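Local coordinates for protein glycosyl hydrolase (Streptomyces cattleya, PDB 7LR8) that probably hydrolyses the beta-1,4 bond between mannose and N-acetylglucosamine in N-glycan core fragments, as a family 5 glycoside hydrolase, at residues G218-V223 with P263-E268; G147-N152 with L194-D199; S13-V18 with E297-T302; L249-K254 with L293-V298. The protein carries 1 engineered substitution. All blocks are in the same frame, centred on the assembly; numbering follows the deposited sequence.

Contact 1 of 4, residues G218-V223 with P263-E268; sequences GAVTAV and PVWLQE. With BMA (beta-D-mannopyranose), chain D.
Val223 CG2 is the hub of the apolar face, 3.8 Å from Leu266 CD1 and 4.1 Å from Val264 CG1. The side chains of Val223 and Leu266 meet at about a right angle, and both pack against helix 240-253. At the start of the pairing Val220 spreads its two branches: CG1 lies 4.0 Å from Pro263 CB, across the proline ring, while CG2 comes to the edge of the Trp265 indole, near its plane.

Thr221, Ala222 and Val223 pair in parallel register with Val264, Trp265 and Leu266, as the sixth and seventh strands of a (beta/alpha)8 barrel should. Trp265 N donates to Thr221 O at 2.7 Å, nearly straight (168° at the hydrogen), and Val223 N to Trp265 O is equally straight. Further along, Gln267 N to Val223 O is more bent, at 138°, next to an inverse gamma turn centred on Leu266.

Toward the barrel interior, Gln267 CG sits 3.7 Å above the plane of the Trp265 ring, over its centre. The indole NE1 is held by Thr302 and the Gln267 amide by His224 and Thr149. Last comes Glu268, whose OE2 is 3.0 Å from mannose O2 and pairs with Arg54; OE1, bonded to Trp226, lies 3.3 Å from mannose C1, consistent with the nucleophile position of family 5 enzymes.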
loop_
_atom_site.group_PDB
_atom_site.type_symbol
_atom_site.label_atom_id
_atom_site.label_comp_id
_atom_site.label_asym_id
_atom_site.label_seq_id
_atom_site.Cartn_x
_atom_site.Cartn_y
_atom_site.Cartn_z
ATOM N N GLY B 218 3.608 15.567 23.966
ATOM C CA GLY B 218 3.824 16.505 22.880
ATOM C C GLY B 218 3.622 17.952 23.326
ATOM O O GLY B 218 3.125 18.241 24.412
ATOM N N ALA B 219 4.012 18.880 22.448
ATOM C CA ALA B 219 4.213 20.275 22.849
ATOM C C ALA B 219 2.908 21.052 23.029
ATOM O O ALA B 219 2.842 21.956 23.872
ATOM C CB ALA B 219 5.083 20.987 21.812
ATOM N N VAL B 220 1.895 20.764 22.219
ATOM C CA VAL B 220 0.603 21.444 22.279
ATOM C C VAL B 220 -0.460 20.383 22.036
ATOM O O VAL B 220 -0.176 19.304 21.517
ATOM C CB VAL B 220 0.483 22.593 21.243
ATOM C CG1 VAL B 220 1.602 23.624 21.426
ATOM C CG2 VAL B 220 0.495 22.048 19.822
ATOM N N THR B 221 -1.700 20.686 22.429
ATOM C CA THR B 221 -2.803 19.767 22.160
ATOM C C THR B 221 -3.376 20.067 20.783
ATOM O O THR B 221 -3.721 21.216 20.489
ATOM C CB THR B 221 -3.908 19.899 23.209
ATOM O OG1 THR B 221 -3.354 19.750 24.517
ATOM C CG2 THR B 221 -4.981 18.843 22.990
ATOM N N ALA B 222 -3.491 19.042 19.942
ATOM C CA ALA B 222 -4.087 19.207 18.626
ATOM C C ALA B 222 -5.495 18.632 18.637
ATOM O O ALA B 222 -5.705 17.512 19.109
ATOM C CB ALA B 222 -3.240 18.532 17.550
ATOM N N VAL B 223 -6.458 19.406 18.146
ATOM C CA VAL B 223 -7.823 18.920 17.971
ATOM C C VAL B 223 -8.224 19.099 16.513
ATOM O O VAL B 223 -7.808 20.054 15.839
ATOM C CB VAL B 223 -8.831 19.636 18.901
ATOM C CG1 VAL B 223 -8.542 19.285 20.363
ATOM C CG2 VAL B 223 -8.787 21.135 18.687
ATOM N N PRO B 263 -1.048 25.689 24.940
ATOM C CA PRO B 263 -1.832 26.051 23.754
ATOM C C PRO B 263 -2.592 24.859 23.194
ATOM O O PRO B 263 -2.140 23.713 23.273
ATOM C CB PRO B 263 -0.770 26.540 22.760
ATOM C CG PRO B 263 0.437 26.867 23.611
ATOM C CD PRO B 263 0.397 25.860 24.721
ATOM N N VAL B 264 -3.764 25.147 22.627
ATOM C CA VAL B 264 -4.570 24.167 21.901
ATOM C C VAL B 264 -4.594 24.577 20.434
ATOM O O VAL B 264 -4.999 25.696 20.102
ATOM C CB VAL B 264 -5.999 24.059 22.457
ATOM C CG1 VAL B 264 -6.765 22.943 21.726
ATOM C CG2 VAL B 264 -5.967 23.784 23.952
ATOM N N TRP B 265 -4.155 23.671 19.558
ATOM C CA TRP B 265 -4.077 23.929 18.121
ATOM C C TRP B 265 -5.294 23.304 17.445
ATOM O O TRP B 265 -5.428 22.080 17.403
ATOM C CB TRP B 265 -2.767 23.367 17.562
ATOM C CG TRP B 265 -2.511 23.642 16.097
ATOM C CD1 TRP B 265 -3.325 24.311 15.217
ATOM C CD2 TRP B 265 -1.356 23.250 15.352
ATOM N NE1 TRP B 265 -2.738 24.356 13.972
ATOM C CE2 TRP B 265 -1.535 23.701 14.031
ATOM C CE3 TRP B 265 -0.184 22.539 15.674
ATOM C CZ2 TRP B 265 -0.577 23.493 13.038
ATOM C CZ3 TRP B 265 0.757 22.337 14.691
ATOM C CH2 TRP B 265 0.554 22.795 13.386
ATOM N N LEU B 266 -6.198 24.140 16.930
ATOM C CA LEU B 266 -7.271 23.630 16.076
ATOM C C LEU B 266 -6.651 23.325 14.721
ATOM O O LEU B 266 -6.619 24.159 13.815
ATOM C CB LEU B 266 -8.407 24.643 15.971
ATOM C CG LEU B 266 -9.553 24.201 15.079
ATOM C CD1 LEU B 266 -10.248 22.967 15.651
ATOM C CD2 LEU B 266 -10.546 25.370 14.937
ATOM N N GLN B 267 -6.102 22.115 14.598
ATOM C CA GLN B 267 -5.262 21.747 13.475
ATOM C C GLN B 267 -6.048 21.263 12.270
ATOM O O GLN B 267 -5.486 21.196 11.170
ATOM C CB GLN B 267 -4.269 20.665 13.925
ATOM C CG GLN B 267 -3.082 20.492 13.023
ATOM C CD GLN B 267 -2.241 19.311 13.443
ATOM O OE1 GLN B 267 -2.773 18.225 13.685
ATOM N NE2 GLN B 267 -0.931 19.511 13.542
ATOM N N GLU B 268 -7.324 20.929 12.456
ATOM C CA GLU B 268 -8.249 20.707 11.350
ATOM C C GLU B 268 -9.606 21.268 11.712
ATOM O O GLU B 268 -10.105 21.042 12.817
ATOM C CB GLU B 268 -8.443 19.229 11.005
ATOM C CG GLU B 268 -7.214 18.575 10.442
ATOM C CD GLU B 268 -7.408 17.086 10.228
ATOM O OE1 GLU B 268 -8.569 16.617 10.317
ATOM O OE2 GLU B 268 -6.399 16.403 9.979
HETATM C C1 BMA D . -9.847 14.028 8.754
HETATM C C2 BMA D . -8.569 14.352 7.916
HETATM C C3 BMA D . -8.690 13.680 6.563
HETATM C C4 BMA D . -10.128 13.943 5.940
HETATM C C5 BMA D . -10.922 14.990 6.771
HETATM C C6 BMA D . -12.337 15.202 6.280
HETATM O O2 BMA D . -7.387 13.899 8.558
HETATM O O3 BMA D . -8.356 12.272 6.658
HETATM O O4 BMA D . -9.956 14.415 4.632
HETATM O O5 BMA D . -11.050 14.533 8.130
HETATM O O6 BMA D . -13.027 13.933 6.394
#

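Contact 2 of 4, residues G147-N152 with L194-D199. With BMA (beta-D-mannopyranose), chain D.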
loop_
_atom_site.group_PDB
_atom_site.type_symbol
_atom_site.label_atom_id
_atom_site.label_comp_id
_atom_site.label_asym_id
_atom_site.label_seq_id
_atom_site.Cartn_x
_atom_site.Cartn_y
_atom_site.Cartn_z
ATOM N N GLY B 147 7.958 22.072 13.007
ATOM C CA GLY B 147 8.200 20.838 13.718
ATOM C C GLY B 147 7.367 19.739 13.090
ATOM O O GLY B 147 6.791 19.916 12.020
ATOM N N MET B 148 7.308 18.611 13.791
ATOM C CA MET B 148 6.617 17.417 13.317
ATOM C C MET B 148 5.331 17.177 14.091
ATOM O O MET B 148 5.273 17.401 15.303
ATOM C CB MET B 148 7.492 16.165 13.476
ATOM C CG MET B 148 8.861 16.223 12.857
ATOM S SD MET B 148 8.802 16.290 11.071
ATOM C CE MET B 148 7.954 14.779 10.653
ATOM N N THR B 149 4.313 16.677 13.388
ATOM C CA THR B 149 3.200 15.966 14.000
ATOM C C THR B 149 3.405 14.489 13.699
ATOM O O THR B 149 3.739 14.137 12.567
ATOM C CB THR B 149 1.861 16.465 13.442
ATOM O OG1 THR B 149 1.691 17.851 13.778
ATOM C CG2 THR B 149 0.692 15.675 14.021
ATOM N N VAL B 150 3.254 13.629 14.715
ATOM C CA VAL B 150 3.640 12.224 14.548
ATOM C C VAL B 150 2.962 11.613 13.322
ATOM O O VAL B 150 3.621 10.992 12.477
ATOM C CB VAL B 150 3.342 11.423 15.828
ATOM C CG1 VAL B 150 3.451 9.915 15.548
ATOM C CG2 VAL B 150 4.304 11.841 16.936
ATOM N N GLY B 151 1.650 11.809 13.190
ATOM C CA GLY B 151 0.935 11.345 12.001
ATOM C C GLY B 151 -0.528 11.735 12.094
ATOM O O GLY B 151 -1.078 11.930 13.181
ATOM N N ASN B 152 -1.151 11.837 10.925
ATOM C CA ASN B 152 -2.515 12.371 10.851
ATOM C C ASN B 152 -3.503 11.354 11.414
ATOM O O ASN B 152 -3.856 10.375 10.748
ATOM C CB ASN B 152 -2.885 12.713 9.411
ATOM C CG ASN B 152 -4.342 13.097 9.284
ATOM O OD1 ASN B 152 -4.811 13.922 10.051
ATOM N ND2 ASN B 152 -5.070 12.467 8.356
ATOM N N LEU B 194 4.507 17.373 18.203
ATOM C CA LEU B 194 3.237 17.019 18.812
ATOM C C LEU B 194 2.688 15.777 18.119
ATOM O O LEU B 194 3.246 15.282 17.136
ATOM C CB LEU B 194 2.230 18.169 18.689
ATOM C CG LEU B 194 1.871 18.515 17.239
ATOM C CD1 LEU B 194 0.386 18.824 17.103
ATOM C CD2 LEU B 194 2.688 19.710 16.718
ATOM N N HIS B 195 1.551 15.306 18.613
ATOM C CA HIS B 195 0.783 14.271 17.945
ATOM C C HIS B 195 -0.651 14.769 17.853
ATOM O O HIS B 195 -1.049 15.683 18.578
ATOM C CB HIS B 195 0.880 12.924 18.691
ATOM C CG HIS B 195 0.150 12.903 19.997
ATOM N ND1 HIS B 195 -1.082 12.306 20.148
ATOM C CD2 HIS B 195 0.478 13.405 21.210
ATOM C CE1 HIS B 195 -1.485 12.442 21.398
ATOM N NE2 HIS B 195 -0.554 13.102 22.065
ATOM N N ALA B 196 -1.421 14.184 16.931
ATOM C CA ALA B 196 -2.727 14.732 16.563
ATOM C C ALA B 196 -3.686 13.578 16.337
ATOM O O ALA B 196 -3.569 12.860 15.338
ATOM C CB ALA B 196 -2.633 15.598 15.307
ATOM N N GLU B 197 -4.630 13.405 17.250
ATOM C CA GLU B 197 -5.547 12.273 17.209
ATOM C C GLU B 197 -6.962 12.743 16.885
ATOM O O GLU B 197 -7.383 13.821 17.321
ATOM C CB GLU B 197 -5.533 11.523 18.545
ATOM C CG GLU B 197 -4.117 11.235 19.099
ATOM C CD GLU B 197 -3.185 10.566 18.094
ATOM O OE1 GLU B 197 -1.947 10.746 18.206
ATOM O OE2 GLU B 197 -3.671 9.854 17.195
ATOM N N TYR B 198 -7.691 11.940 16.109
ATOM C CA TYR B 198 -9.062 12.306 15.769
ATOM C C TYR B 198 -9.983 12.092 16.972
ATOM O O TYR B 198 -9.591 11.515 17.988
ATOM C CB TYR B 198 -9.534 11.544 14.531
ATOM C CG TYR B 198 -10.301 10.257 14.763
ATOM C CD1 TYR B 198 -9.642 9.068 15.039
ATOM C CD2 TYR B 198 -11.692 10.229 14.644
ATOM C CE1 TYR B 198 -10.342 7.883 15.227
ATOM C CE2 TYR B 198 -12.399 9.053 14.822
ATOM C CZ TYR B 198 -11.717 7.885 15.111
ATOM O OH TYR B 198 -12.441 6.722 15.288
ATOM N N ASP B 199 -11.226 12.589 16.861
ATOM C CA ASP B 199 -12.031 12.857 18.055
ATOM C C ASP B 199 -12.444 11.602 18.824
ATOM O O ASP B 199 -13.020 11.744 19.909
ATOM C CB ASP B 199 -13.265 13.724 17.703
ATOM C CG ASP B 199 -14.234 13.060 16.718
ATOM O OD1 ASP B 199 -14.315 11.808 16.667
ATOM O OD2 ASP B 199 -14.922 13.815 15.989
HETATM C C1 BMA D . -9.847 14.028 8.754
HETATM C C2 BMA D . -8.569 14.352 7.916
HETATM C C3 BMA D . -8.690 13.680 6.563
HETATM C C4 BMA D . -10.128 13.943 5.940
HETATM C C5 BMA D . -10.922 14.990 6.771
HETATM C C6 BMA D . -12.337 15.202 6.280
HETATM O O2 BMA D . -7.387 13.899 8.558
HETATM O O3 BMA D . -8.356 12.272 6.658
HETATM O O4 BMA D . -9.956 14.415 4.632
HETATM O O5 BMA D . -11.050 14.533 8.130
HETATM O O6 BMA D . -13.027 13.933 6.394
HETATM O O HOH W 1 -0.465 11.707 15.816
#
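The strand that delivers Asn152 to the sugar site pairs, before its corner at Val150, with the weakly bonded strand 194-196, Thr149 lying opposite Leu194. Thr149 carries the side-chain contact with both of its branches: CG2, anti to the backbone N because chi1 for OG1 is -63°, reaches Ala196 CB at 3.6 Å, and OG1 lies 3.5 Å from Leu194 CG. Asn92 is among the polar partners of that hydroxyl. Val150 CG2 rests against His195 CB.

Two backbone bonds fix the parallel register, Leu194 N to Met148 O at 3.0 Å and Val150 N to Leu194 O at 2.9 Å. These are the fourth and fifth strands of the (beta/alpha)8 barrel, and their direct pairing fades past the corner. A water takes over there: it accepts from Ala196 N at 2.9 Å and lies 2.7 Å from Gly151 O, with Glu197 OE1 also within bonding distance.

Glu197 OE1 in turn offers its anti lone pair to His195 ND1, 2.6 Å away and nearly in the imidazole plane, while NE2 of the same ring binds the carbonyl of His213; the ring is thus pinned at two nitrogens.

Beyond the corner, Asn152 ND2 donates to mannose O2 at 2.7 Å, with an angle of 146° at the hydrogen. His99 O also binds ND2, and Arg54 binds OD1, so the amide is oriented from both ends. The next residue, Ala153, is an engineered substitution, at the position where family 5 enzymes commonly carry the acid/base glutamate.

Contact 3 of 4, residues S13-V18 with E297-T302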
loop_
_atom_site.group_PDB
_atom_site.type_symbol
_atom_site.label_atom_id
_atom_site.label_comp_id
_atom_site.label_asym_id
_atom_site.label_seq_id
_atom_site.Cartn_x
_atom_site.Cartn_y
_atom_site.Cartn_z
ATOM N N SER B 13 -0.246 35.072 20.057
ATOM C CA SER B 13 -1.485 35.297 19.328
ATOM C C SER B 13 -1.788 34.122 18.404
ATOM O O SER B 13 -0.889 33.365 18.035
ATOM C CB SER B 13 -1.380 36.592 18.524
ATOM O OG SER B 13 -0.490 36.445 17.431
ATOM N N PRO B 14 -3.052 33.940 18.003
ATOM C CA PRO B 14 -3.392 32.789 17.158
ATOM C C PRO B 14 -2.844 32.928 15.745
ATOM O O PRO B 14 -2.839 34.020 15.164
ATOM C CB PRO B 14 -4.926 32.799 17.157
ATOM C CG PRO B 14 -5.262 34.206 17.326
ATOM C CD PRO B 14 -4.255 34.722 18.329
ATOM N N ARG B 15 -2.394 31.803 15.202
ATOM C CA ARG B 15 -1.914 31.693 13.834
ATOM C C ARG B 15 -3.008 31.126 12.935
ATOM O O ARG B 15 -3.952 30.480 13.394
ATOM C CB ARG B 15 -0.663 30.824 13.776
ATOM C CG ARG B 15 0.359 31.230 14.830
ATOM C CD ARG B 15 1.692 30.613 14.542
ATOM N NE ARG B 15 1.970 30.669 13.114
ATOM C CZ ARG B 15 3.177 30.525 12.583
ATOM N NH1 ARG B 15 4.234 30.319 13.369
ATOM N NH2 ARG B 15 3.322 30.592 11.267
ATOM N N PHE B 16 -2.871 31.388 11.638
ATOM C CA PHE B 16 -3.870 30.994 10.654
ATOM C C PHE B 16 -3.185 30.268 9.506
ATOM O O PHE B 16 -2.189 30.756 8.965
ATOM C CB PHE B 16 -4.638 32.232 10.156
ATOM C CG PHE B 16 -5.382 32.958 11.246
ATOM C CD1 PHE B 16 -6.644 32.536 11.630
ATOM C CD2 PHE B 16 -4.813 34.047 11.905
ATOM C CE1 PHE B 16 -7.341 33.191 12.639
ATOM C CE2 PHE B 16 -5.496 34.697 12.915
ATOM C CZ PHE B 16 -6.769 34.269 13.280
ATOM N N GLY B 17 -3.713 29.109 9.133
ATOM C CA GLY B 17 -3.077 28.330 8.097
ATOM C C GLY B 17 -4.044 27.358 7.471
ATOM O O GLY B 17 -5.246 27.386 7.748
ATOM N N VAL B 18 -3.511 26.518 6.583
ATOM C CA VAL B 18 -4.326 25.524 5.890
ATOM C C VAL B 18 -3.601 24.192 5.868
ATOM O O VAL B 18 -2.368 24.125 5.887
ATOM C CB VAL B 18 -4.689 25.934 4.445
ATOM C CG1 VAL B 18 -5.599 27.140 4.449
ATOM C CG2 VAL B 18 -3.438 26.211 3.628
ATOM N N GLU B 297 -5.660 31.141 24.363
ATOM C CA GLU B 297 -4.591 30.142 24.225
ATOM C C GLU B 297 -4.831 29.205 23.045
ATOM O O GLU B 297 -4.458 28.033 23.086
ATOM C CB GLU B 297 -4.408 29.329 25.513
ATOM C CG GLU B 297 -3.611 30.051 26.597
ATOM C CD GLU B 297 -4.446 31.018 27.420
ATOM O OE1 GLU B 297 -5.611 30.699 27.728
ATOM O OE2 GLU B 297 -3.927 32.099 27.774
ATOM N N VAL B 298 -5.455 29.705 21.987
ATOM C CA VAL B 298 -5.549 28.949 20.741
ATOM C C VAL B 298 -4.241 29.166 19.996
ATOM O O VAL B 298 -3.892 30.308 19.663
ATOM C CB VAL B 298 -6.745 29.412 19.896
ATOM C CG1 VAL B 298 -6.657 28.799 18.503
ATOM C CG2 VAL B 298 -8.076 29.071 20.576
ATOM N N TRP B 299 -3.497 28.082 19.767
ATOM C CA TRP B 299 -2.243 28.207 19.033
ATOM C C TRP B 299 -2.494 28.708 17.618
ATOM O O TRP B 299 -1.775 29.582 17.118
ATOM C CB TRP B 299 -1.508 26.865 18.994
ATOM C CG TRP B 299 -0.138 26.959 18.390
ATOM C CD1 TRP B 299 1.034 27.145 19.055
ATOM C CD2 TRP B 299 0.201 26.864 16.997
ATOM N NE1 TRP B 299 2.086 27.168 18.171
ATOM C CE2 TRP B 299 1.601 27.006 16.900
ATOM C CE3 TRP B 299 -0.539 26.680 15.825
ATOM C CZ2 TRP B 299 2.270 26.971 15.678
ATOM C CZ3 TRP B 299 0.130 26.638 14.616
ATOM C CH2 TRP B 299 1.517 26.781 14.551
ATOM N N GLY B 300 -3.500 28.156 16.955
ATOM C CA GLY B 300 -3.797 28.544 15.595
ATOM C C GLY B 300 -5.028 27.820 15.103
ATOM O O GLY B 300 -5.546 26.910 15.760
ATOM N N VAL B 301 -5.494 28.258 13.930
ATOM C CA VAL B 301 -6.622 27.671 13.214
ATOM C C VAL B 301 -6.114 27.238 11.850
ATOM O O VAL B 301 -5.591 28.064 11.089
ATOM C CB VAL B 301 -7.780 28.667 13.051
ATOM C CG1 VAL B 301 -8.900 28.031 12.232
ATOM C CG2 VAL B 301 -8.280 29.148 14.406
ATOM N N THR B 302 -6.267 25.953 11.533
ATOM C CA THR B 302 -5.730 25.407 10.295
ATOM C C THR B 302 -6.876 24.748 9.541
ATOM O O THR B 302 -7.370 23.692 9.948
ATOM C CB THR B 302 -4.583 24.433 10.582
ATOM O OG1 THR B 302 -3.653 25.057 11.492
ATOM C CG2 THR B 302 -3.852 24.072 9.301
HETATM O O HOH W 2 0.394 30.816 18.377
#
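Arg15 lays its CD over one face of the Trp299 indole, 4.1 Å from the centroid of the six-membered ring and 22° off the ring normal, a CH-pi contact. The two side chains run alongside each other in the same direction, and the bend at chi3 (41°) helps bring the guanidinium to within 17° of parallel to the indole, although it meets Trp299 CH2 obliquely.

Beneath them the backbones bond in parallel. Arg15 N donates to Trp299 O at 3.0 Å, Val301 N to Arg15 O at 2.8 Å, and Gly17 N to Val301 O at 2.9 Å. The first and eighth strands of the (beta/alpha)8 barrel are joined here, so residues 285 positions apart become sheet neighbours. Gly300 permits the approach: its CA comes 4.1 Å from Arg15 CA, and a modelled CB would clash with Arg15 O. Farther along, Thr302 CG2 abuts Val18 C at 3.4 Å.

On the other face, Phe16 CD1 approaches Val301 CB at 4.3 Å, and both residues turn to the surrounding helices, Phe16 to 334-349 and each of the two to 281-293. A water donating to Ser13 O and Trp299 O bridges the entry to the pair.

In the outer shell, Asp51 and Asp90 fix the guanidinium through salt bridges, and the Trp265 ring meets the indole at an incline. A leucine in place of Arg15 would probably leave those two carboxylates without their cationic mate and one face of Trp299 less covered.

Contact 4 of 4, residues L249-K254 with L293-V298; sequences LVELAK and LDCPEV
Where helix 240-253 ends against the loop that leads into strand 298-304, Lys254 reaches across to Pro296 and Val250 to Cys295. The lysine chain is extended beyond CG, and this carries NZ to Pro296 O at 2.6 Å. The ammonium approaches from above the carbonyl plane, 35° out of it, rather than on a lone pair. NZ also forms a salt bridge with Glu251 OE2 at 2.8 Å, met on the syn side, so two oxygens grip it; Glu297 OE1, at 4.2 Å, adds only a more distant opposite charge.

In the (beta/alpha)8 fold this ties the helix before the seventh strand to the turn entering the eighth. A bend at chi2 (-56°) folds Glu251 back so that OE2 lies 3.2 Å from Cys295 CB, with SG alongside, while OE1 bonds to Thr397 of the small C-terminal sheet. With a methionine in place of Lys254, Glu251 OE2 would probably lose its counter-charge and Pro296 O its donor, leaving the carboxylate held mainly through OE1. Deeper in, Val250 CG1 sits 3.9 Å from Cys295 CB and 4.0 Å from Val298 CG2, an apolar floor beneath the charged pair.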
loop_
_atom_site.group_PDB
_atom_site.type_symbol
_atom_site.label_atom_id
_atom_site.label_comp_id
_atom_site.label_asym_id
_atom_site.label_seq_id
_atom_site.Cartn_x
_atom_site.Cartn_y
_atom_site.Cartn_z
ATOM N N LEU B 249 -14.173 21.674 21.352
ATOM C CA LEU B 249 -13.021 20.781 21.458
ATOM C C LEU B 249 -11.832 21.513 22.062
ATOM O O LEU B 249 -11.069 20.936 22.850
ATOM C CB LEU B 249 -12.661 20.199 20.091
ATOM C CG LEU B 249 -13.508 19.050 19.549
ATOM C CD1 LEU B 249 -12.890 18.560 18.248
ATOM C CD2 LEU B 249 -13.623 17.915 20.566
ATOM N N VAL B 250 -11.667 22.792 21.713
ATOM C CA VAL B 250 -10.577 23.593 22.266
ATOM C C VAL B 250 -10.692 23.663 23.783
ATOM O O VAL B 250 -9.731 23.384 24.508
ATOM C CB VAL B 250 -10.571 24.999 21.633
ATOM C CG1 VAL B 250 -9.698 25.978 22.441
ATOM C CG2 VAL B 250 -10.116 24.932 20.178
ATOM N N GLU B 251 -11.873 24.033 24.285
ATOM C CA GLU B 251 -12.028 24.203 25.725
ATOM C C GLU B 251 -12.079 22.860 26.445
ATOM O O GLU B 251 -11.656 22.765 27.602
ATOM C CB GLU B 251 -13.277 25.033 26.032
ATOM C CG GLU B 251 -13.158 26.472 25.561
ATOM C CD GLU B 251 -11.944 27.160 26.142
ATOM O OE1 GLU B 251 -11.755 27.076 27.377
ATOM O OE2 GLU B 251 -11.183 27.788 25.367
ATOM N N LEU B 252 -12.597 21.821 25.784
ATOM C CA LEU B 252 -12.612 20.495 26.390
ATOM C C LEU B 252 -11.197 19.978 26.593
ATOM O O LEU B 252 -10.872 19.430 27.654
ATOM C CB LEU B 252 -13.405 19.526 25.509
ATOM C CG LEU B 252 -13.482 18.064 25.959
ATOM C CD1 LEU B 252 -14.207 17.972 27.289
ATOM C CD2 LEU B 252 -14.183 17.215 24.909
ATOM N N ALA B 253 -10.344 20.150 25.580
ATOM C CA ALA B 253 -8.990 19.609 25.632
ATOM C C ALA B 253 -8.196 20.204 26.790
ATOM O O ALA B 253 -7.299 19.547 27.336
ATOM C CB ALA B 253 -8.282 19.866 24.301
ATOM N N LYS B 254 -8.532 21.427 27.195
ATOM C CA LYS B 254 -7.846 22.084 28.295
ATOM C C LYS B 254 -8.033 21.365 29.627
ATOM O O LYS B 254 -7.184 21.515 30.514
ATOM C CB LYS B 254 -8.331 23.530 28.415
ATOM C CG LYS B 254 -7.909 24.407 27.238
ATOM C CD LYS B 254 -8.454 25.817 27.346
ATOM C CE LYS B 254 -7.955 26.660 26.177
ATOM N NZ LYS B 254 -8.525 28.020 26.206
ATOM N N LEU B 293 -11.974 31.869 18.001
ATOM C CA LEU B 293 -11.140 32.994 18.405
ATOM C C LEU B 293 -11.650 33.688 19.666
ATOM O O LEU B 293 -10.952 34.561 20.195
ATOM C CB LEU B 293 -11.024 34.000 17.251
ATOM C CG LEU B 293 -10.251 33.536 16.006
ATOM C CD1 LEU B 293 -10.145 34.675 14.999
ATOM C CD2 LEU B 293 -8.874 33.009 16.359
ATOM N N ASP B 294 -12.834 33.327 20.161
ATOM C CA ASP B 294 -13.287 33.733 21.488
ATOM C C ASP B 294 -12.750 32.814 22.595
ATOM O O ASP B 294 -13.167 32.938 23.751
ATOM C CB ASP B 294 -14.820 33.773 21.522
ATOM C CG ASP B 294 -15.367 34.549 22.702
ATOM O OD1 ASP B 294 -14.846 35.652 23.000
ATOM O OD2 ASP B 294 -16.337 34.053 23.323
ATOM N N CYS B 295 -11.858 31.894 22.256
ATOM C CA CYS B 295 -11.204 30.999 23.200
ATOM C C CYS B 295 -9.762 31.428 23.377
ATOM O O CYS B 295 -9.072 31.630 22.370
ATOM C CB CYS B 295 -11.236 29.557 22.694
ATOM S SG CYS B 295 -12.877 28.859 22.550
ATOM N N PRO B 296 -9.274 31.597 24.605
ATOM C CA PRO B 296 -7.875 31.988 24.789
ATOM C C PRO B 296 -6.941 30.813 24.550
ATOM O O PRO B 296 -7.345 29.646 24.555
ATOM C CB PRO B 296 -7.814 32.447 26.252
ATOM C CG PRO B 296 -9.221 32.403 26.771
ATOM C CD PRO B 296 -9.977 31.465 25.887
ATOM N N GLU B 297 -5.660 31.141 24.363
ATOM C CA GLU B 297 -4.591 30.142 24.225
ATOM C C GLU B 297 -4.831 29.205 23.045
ATOM O O GLU B 297 -4.458 28.033 23.086
ATOM C CB GLU B 297 -4.408 29.329 25.513
ATOM C CG GLU B 297 -3.611 30.051 26.597
ATOM C CD GLU B 297 -4.446 31.018 27.420
ATOM O OE1 GLU B 297 -5.611 30.699 27.728
ATOM O OE2 GLU B 297 -3.927 32.099 27.774
ATOM N N VAL B 298 -5.455 29.705 21.987
ATOM C CA VAL B 298 -5.549 28.949 20.741
ATOM C C VAL B 298 -4.241 29.166 19.996
ATOM O O VAL B 298 -3.892 30.308 19.663
ATOM C CB VAL B 298 -6.745 29.412 19.896
ATOM C CG1 VAL B 298 -6.657 28.799 18.503
ATOM C CG2 VAL B 298 -8.076 29.071 20.576
#

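All four contacts are mostly buried. Contacts 1, 2 and 3 are strand pairings within one parallel barrel sheet, whereas contact 4 lies between the helix layer around the barrel and a loop, about 13 Å from the chain centre. Contacts 1 and 2 are the most central, about 8 Å apart between centres; both reach the mannose, and Ala222 packs on Leu194 where the sixth strand meets the fifth. Contact 3 stands away from the sugar, with an aromatic and salt-bridged interior, yet the backbone bond from Trp299 N to Val264 O (2.8 Å) couples it to contact 1. Contacts 3 and 4 share Glu297 and Val298. Backbone bonds dominate the strand pairs; contact 4 depends on a lysine gripping a carboxylate and a carbonyl.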